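Local coordinates for ATP/GTP-binding site-containing protein A (Brucella abortus, PDB 6NTR), which functions in the periplasm to maintain the integrity of the cell envelope, at residues A[180-185]-A[214-219]. Sequence-based numbering, arbitrary orientation.
Sequences GKFSKD and YRNGIT. With EDO (1,2-ethanediol), chain G.
The loop 180-185 lies against segment 214-219, meeting Y214 and N216 of the type I beta turn Y214-G217 and I218 just after it; the nearest CA atoms across the contact, D185 and Y214, are 7.4 Å apart. F182 points its ring at the turn, and the amide nitrogen of N216 sits over one face, offset toward the rim, with N216 ND2 3.4 Å from F182 CD1. Amide and ring planes are 81° apart: the amide stands steeply on the ring, ND2 foremost, instead of stacking flat. The opposite face of the same ring carries CG of K181, while D185 OD2 lies in the ring plane at its edge. The other end of the amide is held within its own loop: chi1 of 59° sets CG between backbone N and carbonyl carbon, and N216 OD1 accepts a nearly straight bond from I218 N (3.1 Å, 163°). I218 adds a looser apolar touch, its CD1 4.5 Å from F182 CD2. The Y214 ring lies alongside the loop backbone, Y214 CE2 3.6 Å from F182 O, which approaches obliquely, and Y214 CD2 4.1 Å from D185 CB; its hydroxyl is hydrogen-bonded to R220. F182 also packs on I240 of strand 229-240, and I218 on L238. The contact thus lays the loop after helix 174-179 on the connection between strands 207-214 and 219-220 of the beta-barrel-like fold, where an Asx turn, N216 to I218, overlaps the end of the beta turn.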
ATOM      1  N   GLY A 180      -2.248  18.074  12.621  1.00 85.84           N
ATOM      2  CA  GLY A 180      -1.342  19.015  13.256  1.00 78.99           C
ATOM      3  C   GLY A 180      -0.617  20.001  12.359  1.00 72.49           C
ATOM      4  O   GLY A 180      -1.219  20.669  11.538  1.00 66.93           O
ATOM      5  N   LYS A 181       0.694  20.097  12.534  1.00 76.72           N
ATOM      6  CA  LYS A 181       1.496  21.054  11.789  1.00 81.03           C
ATOM      7  C   LYS A 181       1.439  20.893  10.272  1.00 77.43           C
ATOM      8  O   LYS A 181       1.437  21.889   9.556  1.00 85.50           O
ATOM      9  CB  LYS A 181       2.939  21.086  12.302  1.00 87.75           C
ATOM     10  CG  LYS A 181       3.734  19.814  12.093  1.00 87.95           C
ATOM     11  CD  LYS A 181       5.219  20.083  12.254  1.00 91.04           C
ATOM     12  CE  LYS A 181       6.003  18.802  12.446  1.00 89.69           C
ATOM     13  NZ  LYS A 181       7.364  18.895  11.856  1.00 90.75           N
ATOM     14  N   PHE A 182       1.395  19.669   9.771  1.00 68.54           N
ATOM     15  CA  PHE A 182       1.290  19.470   8.338  1.00 66.16           C
ATOM     16  C   PHE A 182      -0.125  19.652   7.828  1.00 65.17           C
ATOM     17  O   PHE A 182      -0.382  19.341   6.666  1.00 57.56           O
ATOM     18  CB  PHE A 182       1.769  18.079   7.945  1.00 65.68           C
ATOM     19  CG  PHE A 182       3.156  17.771   8.358  1.00 73.37           C
ATOM     20  CD1 PHE A 182       4.224  18.345   7.703  1.00 77.86           C
ATOM     21  CD2 PHE A 182       3.398  16.880   9.383  1.00 77.89           C
ATOM     22  CE1 PHE A 182       5.506  18.051   8.077  1.00 82.39           C
ATOM     23  CE2 PHE A 182       4.676  16.582   9.761  1.00 80.89           C
ATOM     24  CZ  PHE A 182       5.733  17.167   9.110  1.00 83.45           C
ATOM     25  N   SER A 183      -1.049  20.138   8.660  1.00 74.48           N
ATOM     26  CA  SER A 183      -2.461  20.089   8.285  1.00 74.66           C
ATOM     27  C   SER A 183      -2.782  21.037   7.145  1.00 77.29           C
ATOM     28  O   SER A 183      -3.760  20.819   6.421  1.00 77.67           O
ATOM     29  CB  SER A 183      -3.360  20.421   9.475  1.00 74.78           C
ATOM     30  OG  SER A 183      -3.222  21.780   9.843  1.00 74.12           O
ATOM     31  N   LYS A 184      -1.982  22.084   6.972  1.00 82.89           N
ATOM     32  CA  LYS A 184      -2.260  23.141   6.012  1.00 89.58           C
ATOM     33  C   LYS A 184      -1.419  23.023   4.739  1.00 95.55           C
ATOM     34  O   LYS A 184      -1.357  23.977   3.955  1.00100.61           O
ATOM     35  CB  LYS A 184      -2.034  24.500   6.679  1.00 89.46           C
ATOM     36  CG  LYS A 184      -2.783  24.705   8.017  1.00 89.38           C
ATOM     37  CD  LYS A 184      -4.308  24.709   7.862  1.00 87.64           C
ATOM     38  CE  LYS A 184      -5.038  24.825   9.204  1.00 83.87           C
ATOM     39  NZ  LYS A 184      -5.547  26.201   9.485  1.00 83.38           N
ATOM     40  N   ASP A 185      -0.779  21.875   4.514  1.00 92.21           N
ATOM     41  CA  ASP A 185       0.073  21.631   3.359  1.00 83.71           C
ATOM     42  C   ASP A 185      -0.758  21.087   2.194  1.00 77.63           C
ATOM     43  O   ASP A 185      -1.849  20.547   2.378  1.00 78.60           O
ATOM     44  CB  ASP A 185       1.192  20.649   3.734  1.00 81.98           C
ATOM     45  CG  ASP A 185       2.044  21.140   4.909  1.00 86.96           C
ATOM     46  OD1 ASP A 185       1.970  22.340   5.255  1.00 90.34           O
ATOM     47  OD2 ASP A 185       2.777  20.321   5.506  1.00 87.02           O
ATOM     48  N   TYR A 214       0.691  13.717   0.344  1.00 55.66           N
ATOM     49  CA  TYR A 214       1.521  14.844   0.758  1.00 53.27           C
ATOM     50  C   TYR A 214       2.920  14.709   0.180  1.00 54.33           C
ATOM     51  O   TYR A 214       3.378  13.617  -0.145  1.00 58.94           O
ATOM     52  CB  TYR A 214       1.615  14.935   2.282  1.00 51.97           C
ATOM     53  CG  TYR A 214       0.339  15.352   2.926  1.00 52.95           C
ATOM     54  CD1 TYR A 214      -0.698  14.449   3.089  1.00 55.16           C
ATOM     55  CD2 TYR A 214       0.152  16.653   3.359  1.00 57.55           C
ATOM     56  CE1 TYR A 214      -1.892  14.826   3.661  1.00 60.53           C
ATOM     57  CE2 TYR A 214      -1.034  17.043   3.934  1.00 62.62           C
ATOM     58  CZ  TYR A 214      -2.054  16.123   4.082  1.00 65.82           C
ATOM     59  OH  TYR A 214      -3.244  16.502   4.649  1.00 69.62           O
ATOM     60  N   ARG A 215       3.606  15.843   0.060  1.00 50.94           N
ATOM     61  CA  ARG A 215       4.989  15.823  -0.404  1.00 55.28           C
ATOM     62  C   ARG A 215       5.902  14.979   0.491  1.00 63.85           C
ATOM     63  O   ARG A 215       6.936  14.490   0.017  1.00 65.70           O
ATOM     64  CB  ARG A 215       5.515  17.257  -0.492  1.00 50.29           C
ATOM     65  CG  ARG A 215       6.407  17.518  -1.657  1.00 52.40           C
ATOM     66  CD  ARG A 215       6.321  18.976  -2.040  1.00 60.77           C
ATOM     67  NE  ARG A 215       6.844  19.887  -1.022  1.00 68.45           N
ATOM     68  CZ  ARG A 215       7.871  20.714  -1.213  1.00 76.02           C
ATOM     69  NH1 ARG A 215       8.472  20.769  -2.394  1.00 83.71           N
ATOM     70  NH2 ARG A 215       8.277  21.513  -0.239  1.00 72.56           N
ATOM     71  N   ASN A 216       5.549  14.796   1.769  1.00 68.63           N
ATOM     72  CA  ASN A 216       6.391  14.082   2.721  1.00 72.48           C
ATOM     73  C   ASN A 216       6.008  12.618   2.865  1.00 68.25           C
ATOM     74  O   ASN A 216       6.406  11.977   3.845  1.00 73.42           O
ATOM     75  CB  ASN A 216       6.350  14.764   4.089  1.00 82.67           C
ATOM     76  CG  ASN A 216       4.951  14.838   4.663  1.00 87.53           C
ATOM     77  OD1 ASN A 216       4.039  14.168   4.186  1.00 87.70           O
ATOM     78  ND2 ASN A 216       4.777  15.644   5.705  1.00 90.36           N
ATOM     79  N   GLY A 217       5.234  12.086   1.926  1.00 59.41           N
ATOM     80  CA  GLY A 217       4.864  10.695   1.915  1.00 53.15           C
ATOM     81  C   GLY A 217       3.578  10.372   2.633  1.00 46.48           C
ATOM     82  O   GLY A 217       3.021   9.305   2.410  1.00 50.81           O
ATOM     83  N   ILE A 218       3.096  11.252   3.499  1.00 43.80           N
ATOM     84  CA  ILE A 218       1.868  10.958   4.213  1.00 41.48           C
ATOM     85  C   ILE A 218       0.752  10.842   3.197  1.00 41.45           C
ATOM     86  O   ILE A 218       0.827  11.405   2.115  1.00 43.39           O
ATOM     87  CB  ILE A 218       1.595  12.059   5.249  1.00 41.27           C
ATOM     88  CG1 ILE A 218       2.728  12.081   6.275  1.00 42.79           C
ATOM     89  CG2 ILE A 218       0.286  11.828   5.959  1.00 40.96           C
ATOM     90  CD1 ILE A 218       2.471  12.982   7.443  1.00 50.08           C
ATOM     91  N   THR A 219      -0.251  10.033   3.500  1.00 42.43           N
ATOM     92  CA  THR A 219      -1.417   9.892   2.648  1.00 37.37           C
ATOM     93  C   THR A 219      -2.648   9.809   3.524  1.00 40.07           C
ATOM     94  O   THR A 219      -2.567   9.440   4.691  1.00 48.24           O
ATOM     95  CB  THR A 219      -1.378   8.638   1.785  1.00 45.79           C
ATOM     96  OG1 THR A 219      -1.681   7.510   2.599  1.00 52.73           O
ATOM     97  CG2 THR A 219      -0.039   8.443   1.202  1.00 46.68           C
TER
HETATM   98  C1  EDO G 303       1.163   7.314   4.591  1.00 30.95           C
HETATM   99  O1  EDO G 303       0.109   7.641   5.506  1.00 38.44           O
HETATM  100  C2  EDO G 303       0.777   6.073   3.816  1.00 34.28           C
HETATM  101  O2  EDO G 303       1.798   5.858   2.843  1.00 43.80           O